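Local coordinates for protein RsfP (Uncultured bacterium, PDB 4GLJ) that probably cleaves methylthioadenosine with phosphate, as a methylthioadenosine phosphorylase of the purine nucleoside phosphorylase type, and also binds the dye rhodamine B, at residues A13-M27 with V57-H69. Sequence-based numbering, arbitrary orientation.
With RHB (N-[9-(2-carboxyphenyl)-6-(diethylamino)-3H-xanthen-3-ylidene]-N-ethylethanaminium), chain B; PO4 (phosphate ion), chain D.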
loop_
_atom_site.group_PDB
_atom_site.type_symbol
_atom_site.label_atom_id
_atom_site.label_comp_id
_atom_site.label_asym_id
_atom_site.label_seq_id
_atom_site.Cartn_x
_atom_site.Cartn_y
_atom_site.Cartn_z
ATOM N N ALA A 13 12.928 33.433 10.862
ATOM C CA ALA A 13 13.784 32.288 11.066
ATOM C C ALA A 13 13.275 31.663 12.369
ATOM O O ALA A 13 12.740 32.364 13.228
ATOM C CB ALA A 13 15.256 32.718 11.174
ATOM N N ALA A 14 13.354 30.347 12.485
ATOM C CA ALA A 14 13.015 29.676 13.701
ATOM C C ALA A 14 13.826 28.414 13.714
ATOM O O ALA A 14 14.091 27.815 12.693
ATOM C CB ALA A 14 11.550 29.357 13.795
ATOM N N ASP A 15 14.271 28.041 14.882
ATOM C CA ASP A 15 15.109 26.870 14.987
ATOM C C ASP A 15 14.207 25.666 15.281
ATOM O O ASP A 15 14.634 24.515 15.133
ATOM C CB ASP A 15 16.002 27.136 16.189
ATOM C CG ASP A 15 17.054 26.096 16.397
ATOM O OD1 ASP A 15 17.816 25.829 15.443
ATOM O OD2 ASP A 15 17.167 25.596 17.559
ATOM N N ILE A 16 13.010 25.954 15.779
ATOM C CA ILE A 16 12.133 24.946 16.375
ATOM C C ILE A 16 10.726 25.138 15.798
ATOM O O ILE A 16 10.284 26.296 15.677
ATOM C CB ILE A 16 11.991 25.165 17.901
ATOM C CG1 ILE A 16 13.366 25.083 18.574
ATOM C CG2 ILE A 16 11.016 24.089 18.497
ATOM C CD1 ILE A 16 13.363 25.642 20.016
ATOM N N ALA A 17 10.067 24.032 15.417
ATOM C CA ALA A 17 8.707 24.066 14.892
ATOM C C ALA A 17 7.831 23.079 15.582
ATOM O O ALA A 17 8.254 21.981 15.960
ATOM C CB ALA A 17 8.714 23.846 13.385
ATOM N N ILE A 18 6.579 23.470 15.771
ATOM C CA ILE A 18 5.591 22.576 16.293
ATOM C C ILE A 18 4.576 22.341 15.150
ATOM O O ILE A 18 4.037 23.317 14.570
ATOM C CB ILE A 18 4.857 23.205 17.470
ATOM C CG1 ILE A 18 5.853 23.698 18.561
ATOM C CG2 ILE A 18 3.763 22.289 18.037
ATOM C CD1 ILE A 18 6.713 22.555 19.122
ATOM N N ILE A 19 4.283 21.053 14.872
ATOM C CA ILE A 19 3.284 20.709 13.862
ATOM C C ILE A 19 2.142 20.193 14.660
ATOM O O ILE A 19 2.223 19.158 15.348
ATOM C CB ILE A 19 3.759 19.653 12.807
ATOM C CG1 ILE A 19 4.978 20.166 12.072
ATOM C CG2 ILE A 19 2.557 19.321 11.878
ATOM C CD1 ILE A 19 5.548 19.198 11.033
ATOM N N GLY A 20 1.043 20.972 14.651
ATOM C CA GLY A 20 -0.085 20.668 15.488
ATOM C C GLY A 20 -1.166 19.822 14.793
ATOM O O GLY A 20 -1.675 20.259 13.724
ATOM N N GLY A 21 -1.557 18.702 15.439
ATOM C CA GLY A 21 -2.546 17.707 14.986
ATOM C C GLY A 21 -3.969 18.052 15.346
ATOM O O GLY A 21 -4.282 19.238 15.593
ATOM N N SER A 22 -4.810 17.031 15.389
ATOM C CA SER A 22 -6.210 17.237 15.702
ATOM C C SER A 22 -6.340 17.899 17.083
ATOM O O SER A 22 -5.724 17.439 18.043
ATOM C CB SER A 22 -6.956 15.923 15.678
ATOM O OG SER A 22 -7.014 15.420 14.356
ATOM N N GLY A 23 -7.184 18.963 17.176
ATOM C CA GLY A 23 -7.407 19.664 18.426
ATOM C C GLY A 23 -6.421 20.815 18.648
ATOM O O GLY A 23 -6.656 21.619 19.503
ATOM N N LEU A 24 -5.309 20.861 17.919
ATOM C CA LEU A 24 -4.333 21.994 17.942
ATOM C C LEU A 24 -4.301 22.924 16.700
ATOM O O LEU A 24 -3.500 22.719 15.750
ATOM C CB LEU A 24 -2.922 21.464 18.160
ATOM C CG LEU A 24 -2.559 20.925 19.537
ATOM C CD1 LEU A 24 -2.903 19.440 19.560
ATOM C CD2 LEU A 24 -1.058 21.185 19.695
ATOM N N TYR A 25 -5.102 23.988 16.762
ATOM C CA TYR A 25 -5.311 24.918 15.635
ATOM C C TYR A 25 -4.559 26.209 15.896
ATOM O O TYR A 25 -4.241 26.941 14.958
ATOM C CB TYR A 25 -6.829 25.115 15.342
ATOM C CG TYR A 25 -7.441 23.728 15.204
ATOM C CD1 TYR A 25 -8.526 23.309 15.992
ATOM C CD2 TYR A 25 -6.825 22.786 14.341
ATOM C CE1 TYR A 25 -9.021 21.996 15.876
ATOM C CE2 TYR A 25 -7.280 21.480 14.229
ATOM C CZ TYR A 25 -8.366 21.083 14.983
ATOM O OH TYR A 25 -8.787 19.786 14.823
ATOM N N GLN A 26 -4.237 26.455 17.163
ATOM C CA GLN A 26 -3.302 27.515 17.495
ATOM C C GLN A 26 -2.417 27.272 18.727
ATOM O O GLN A 26 -2.693 26.391 19.554
ATOM C CB GLN A 26 -4.020 28.874 17.613
ATOM C CG GLN A 26 -5.131 28.961 18.635
ATOM C CD GLN A 26 -5.302 30.388 19.091
ATOM O OE1 GLN A 26 -5.378 31.303 18.267
ATOM N NE2 GLN A 26 -5.320 30.597 20.407
ATOM N N MET A 27 -1.342 28.057 18.804
ATOM C CA MET A 27 -0.575 28.209 20.015
ATOM C C MET A 27 -0.829 29.579 20.652
ATOM O O MET A 27 -0.049 30.499 20.447
ATOM C CB MET A 27 0.905 28.033 19.738
ATOM C CG MET A 27 1.333 26.590 19.741
ATOM S SD MET A 27 3.128 26.388 19.816
ATOM C CE MET A 27 3.740 27.144 18.299
ATOM N N VAL A 57 12.085 32.653 22.899
ATOM C CA VAL A 57 12.505 31.665 21.913
ATOM C C VAL A 57 11.506 31.692 20.736
ATOM O O VAL A 57 10.319 31.521 20.951
ATOM C CB VAL A 57 12.452 30.228 22.483
ATOM C CG1 VAL A 57 12.883 29.204 21.422
ATOM C CG2 VAL A 57 13.267 30.093 23.763
ATOM N N THR A 58 11.982 31.923 19.518
ATOM C CA THR A 58 11.122 31.939 18.328
ATOM C C THR A 58 10.744 30.506 17.944
ATOM O O THR A 58 11.619 29.640 17.833
ATOM C CB THR A 58 11.850 32.631 17.150
ATOM O OG1 THR A 58 12.072 33.994 17.513
ATOM C CG2 THR A 58 11.027 32.598 15.868
ATOM N N VAL A 59 9.445 30.253 17.780
ATOM C CA VAL A 59 8.956 28.914 17.400
ATOM C C VAL A 59 8.055 29.110 16.171
ATOM O O VAL A 59 7.372 30.130 16.081
ATOM C CB VAL A 59 8.113 28.367 18.552
ATOM C CG1 VAL A 59 7.581 27.035 18.183
ATOM C CG2 VAL A 59 8.960 28.219 19.823
ATOM N N ALA A 60 8.088 28.167 15.219
ATOM C CA ALA A 60 7.129 28.143 14.099
ATOM C C ALA A 60 6.014 27.125 14.417
ATOM O O ALA A 60 6.299 25.999 14.835
ATOM C CB ALA A 60 7.851 27.739 12.815
ATOM N N PHE A 61 4.761 27.512 14.221
ATOM C CA PHE A 61 3.619 26.643 14.529
ATOM C C PHE A 61 2.878 26.414 13.194
ATOM O O PHE A 61 2.549 27.390 12.481
ATOM C CB PHE A 61 2.616 27.246 15.548
ATOM C CG PHE A 61 1.432 26.330 15.794
ATOM C CD1 PHE A 61 1.590 25.152 16.559
ATOM C CD2 PHE A 61 0.186 26.559 15.168
ATOM C CE1 PHE A 61 0.518 24.260 16.739
ATOM C CE2 PHE A 61 -0.890 25.653 15.338
ATOM C CZ PHE A 61 -0.724 24.520 16.136
ATOM N N LEU A 62 2.689 25.149 12.843
ATOM C CA LEU A 62 2.001 24.807 11.560
ATOM C C LEU A 62 0.823 23.879 11.959
ATOM O O LEU A 62 1.038 22.877 12.635
ATOM C CB LEU A 62 2.977 24.089 10.636
ATOM C CG LEU A 62 2.383 23.556 9.310
ATOM C CD1 LEU A 62 1.493 24.661 8.734
ATOM C CD2 LEU A 62 3.515 23.271 8.339
ATOM N N THR A 63 -0.414 24.257 11.608
ATOM C CA THR A 63 -1.588 23.391 11.863
ATOM C C THR A 63 -1.646 22.422 10.757
ATOM O O THR A 63 -1.931 22.822 9.632
ATOM C CB THR A 63 -2.899 24.184 11.774
ATOM O OG1 THR A 63 -2.766 25.301 12.629
ATOM C CG2 THR A 63 -4.030 23.318 12.256
ATOM N N ARG A 64 -1.373 21.140 11.045
ATOM C CA ARG A 64 -1.319 20.158 10.004
ATOM C C ARG A 64 -2.601 20.065 9.085
ATOM O O ARG A 64 -2.507 19.913 7.828
ATOM C CB ARG A 64 -1.031 18.787 10.702
ATOM C CG ARG A 64 -0.927 17.696 9.704
ATOM C CD ARG A 64 -0.663 16.358 10.339
ATOM N NE ARG A 64 0.603 16.270 11.091
ATOM C CZ ARG A 64 0.751 16.106 12.406
ATOM N NH1 ARG A 64 -0.290 16.127 13.237
ATOM N NH2 ARG A 64 1.989 15.993 12.926
ATOM N N HIS A 65 -3.769 20.140 9.713
ATOM C CA HIS A 65 -5.056 19.979 8.978
ATOM C C HIS A 65 -5.614 21.233 8.410
ATOM O O HIS A 65 -6.658 21.185 7.781
ATOM C CB HIS A 65 -6.100 19.300 9.839
ATOM C CG HIS A 65 -5.752 17.868 10.178
ATOM N ND1 HIS A 65 -5.913 16.861 9.306
ATOM C CD2 HIS A 65 -5.133 17.321 11.301
ATOM C CE1 HIS A 65 -5.510 15.686 9.868
ATOM N NE2 HIS A 65 -5.003 15.970 11.076
ATOM N N GLY A 66 -4.868 22.338 8.542
ATOM C CA GLY A 66 -5.285 23.682 8.138
ATOM C C GLY A 66 -6.272 24.318 9.088
ATOM O O GLY A 66 -6.800 23.661 9.997
ATOM N N GLN A 67 -6.578 25.596 8.855
ATOM C CA GLN A 67 -7.630 26.227 9.638
ATOM C C GLN A 67 -8.993 25.563 9.430
ATOM O O GLN A 67 -9.362 25.109 8.324
ATOM C CB GLN A 67 -7.661 27.754 9.444
ATOM C CG GLN A 67 -7.976 28.497 10.760
ATOM C CD GLN A 67 -7.289 27.887 11.997
ATOM O OE1 GLN A 67 -7.942 27.224 12.842
ATOM N NE2 GLN A 67 -5.964 28.075 12.094
ATOM N N GLY A 68 -9.676 25.387 10.542
ATOM C CA GLY A 68 -10.977 24.780 10.520
ATOM C C GLY A 68 -10.908 23.305 10.346
ATOM O O GLY A 68 -11.937 22.666 10.081
ATOM N N HIS A 69 -9.710 22.717 10.521
ATOM C CA HIS A 69 -9.537 21.292 10.244
ATOM C C HIS A 69 -10.085 20.957 8.873
ATOM O O HIS A 69 -10.859 20.029 8.720
ATOM C CB HIS A 69 -10.201 20.426 11.296
ATOM C CG HIS A 69 -9.587 19.060 11.456
ATOM N ND1 HIS A 69 -9.643 18.102 10.495
ATOM C CD2 HIS A 69 -8.836 18.527 12.499
ATOM C CE1 HIS A 69 -8.998 16.977 10.946
ATOM N NE2 HIS A 69 -8.519 17.248 12.175
HETATM O O2 RHB B . -15.171 15.462 14.521
HETATM C C26 RHB B . -15.854 14.453 14.784
HETATM C C19 RHB B . -15.207 13.119 14.968
HETATM C C14 RHB B . -13.839 12.867 15.067
HETATM C C15 RHB B . -13.429 11.555 15.258
HETATM C C16 RHB B . -14.317 10.501 15.344
HETATM C C17 RHB B . -15.662 10.752 15.236
HETATM C C18 RHB B . -16.088 12.060 15.059
HETATM C C9 RHB B . -12.708 13.846 15.004
HETATM C C8 RHB B . -11.370 13.290 14.644
HETATM C C13 RHB B . -11.183 11.944 14.366
HETATM C C12 RHB B . -9.932 11.422 14.025
HETATM C C11 RHB B . -8.842 12.258 13.924
HETATM N N1 RHB B . -7.552 11.758 13.638
HETATM C C35 RHB B . -7.484 10.529 14.451
HETATM C C36 RHB B . -8.072 10.881 15.808
HETATM C C22 RHB B . -7.116 11.534 12.229
HETATM C C23 RHB B . -6.450 12.803 11.673
HETATM C C10 RHB B . -9.038 13.596 14.237
HETATM C C7 RHB B . -10.282 14.116 14.574
HETATM O O1 RHB B . -10.416 15.454 14.842
HETATM C C1 RHB B . -11.599 16.048 15.193
HETATM C C2 RHB B . -12.774 15.315 15.295
HETATM C C6 RHB B . -11.596 17.413 15.435
HETATM C C5 RHB B . -12.757 18.076 15.784
HETATM C C4 RHB B . -13.942 17.360 15.889
HETATM C C3 RHB B . -13.950 15.983 15.647
HETATM N N2 RHB B . -12.698 19.459 16.037
HETATM C C24 RHB B . -12.375 20.237 14.824
HETATM C C25 RHB B . -11.713 21.535 15.246
HETATM C C33 RHB B . -13.951 19.926 16.667
HETATM C C34 RHB B . -13.652 21.171 17.480
HETATM O O3 RHB B . -17.088 14.520 14.940
HETATM P P PO4 D . -3.337 14.203 13.749
HETATM O O1 PO4 D . -4.730 13.718 13.471
HETATM O O2 PO4 D . -3.442 14.727 15.161
HETATM O O3 PO4 D . -2.474 13.006 13.601
HETATM O O4 PO4 D . -2.893 15.326 12.818
HETATM O O HOH W 1 14.164 29.778 16.906
#
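The parallel strand pair 16-20 and 57-63 holds a phosphate ion at its C-terminal end, where the loops after both strands meet, consistent with the phosphate site of the phosphorylase superfamily. Five backbone bonds zip the pair together, from A60 N to I16 O through to R64 N on G20 O (2.8 Å). At the end of the strand G20 and G21 have to be small: a side chain on G20 would run into the F61 ring, one on G21 into the phosphate. S22, small and bearing a hydroxyl, reaches the anion with both its backbone N, 2.7 Å from PO4 O2, and its OG, bonded to PO4 O1. R64 suits the other strand end by its length: extended until it bends at chi3 (-62°), it brings NH1 to PO4 O4 at 2.8 Å, while CG2 of I19 lies over one face of the guanidinium. H65 NE2 also bonds PO4 O4, and H69 NE2 reaches S22 OG at 3.2 Å within its own ring plane, which probably helps to position that hydroxyl. S22, Y25, H65 and H69 also line the rhodamine B pocket.

On the I18 side, F61 has CG anti to the backbone N (chi1 178°), which sets its flat apolar ring against segment 24-27, where one broad face can cover the Q26 and M27 backbone. M27 N sits over the ring centre, and L24 O lies in plane at the edge, 3.3 Å from F61 CZ. I18 CG2 touches F61 CD1 at 3.9 Å. M27 SD forms an oblique Met-aromatic contact, 4.8 Å from the ring centroid. With F61 cut back to an alanine, a gap is likely to open against 24-27 and M27 SD to lose its aromatic partner.

Strand 92-101 flanks 16-20 in the central sheet; helix 78-87 packs on A17 and I19, helix 237-263 on I16 and V59, and E203 forms a salt bridge with R64.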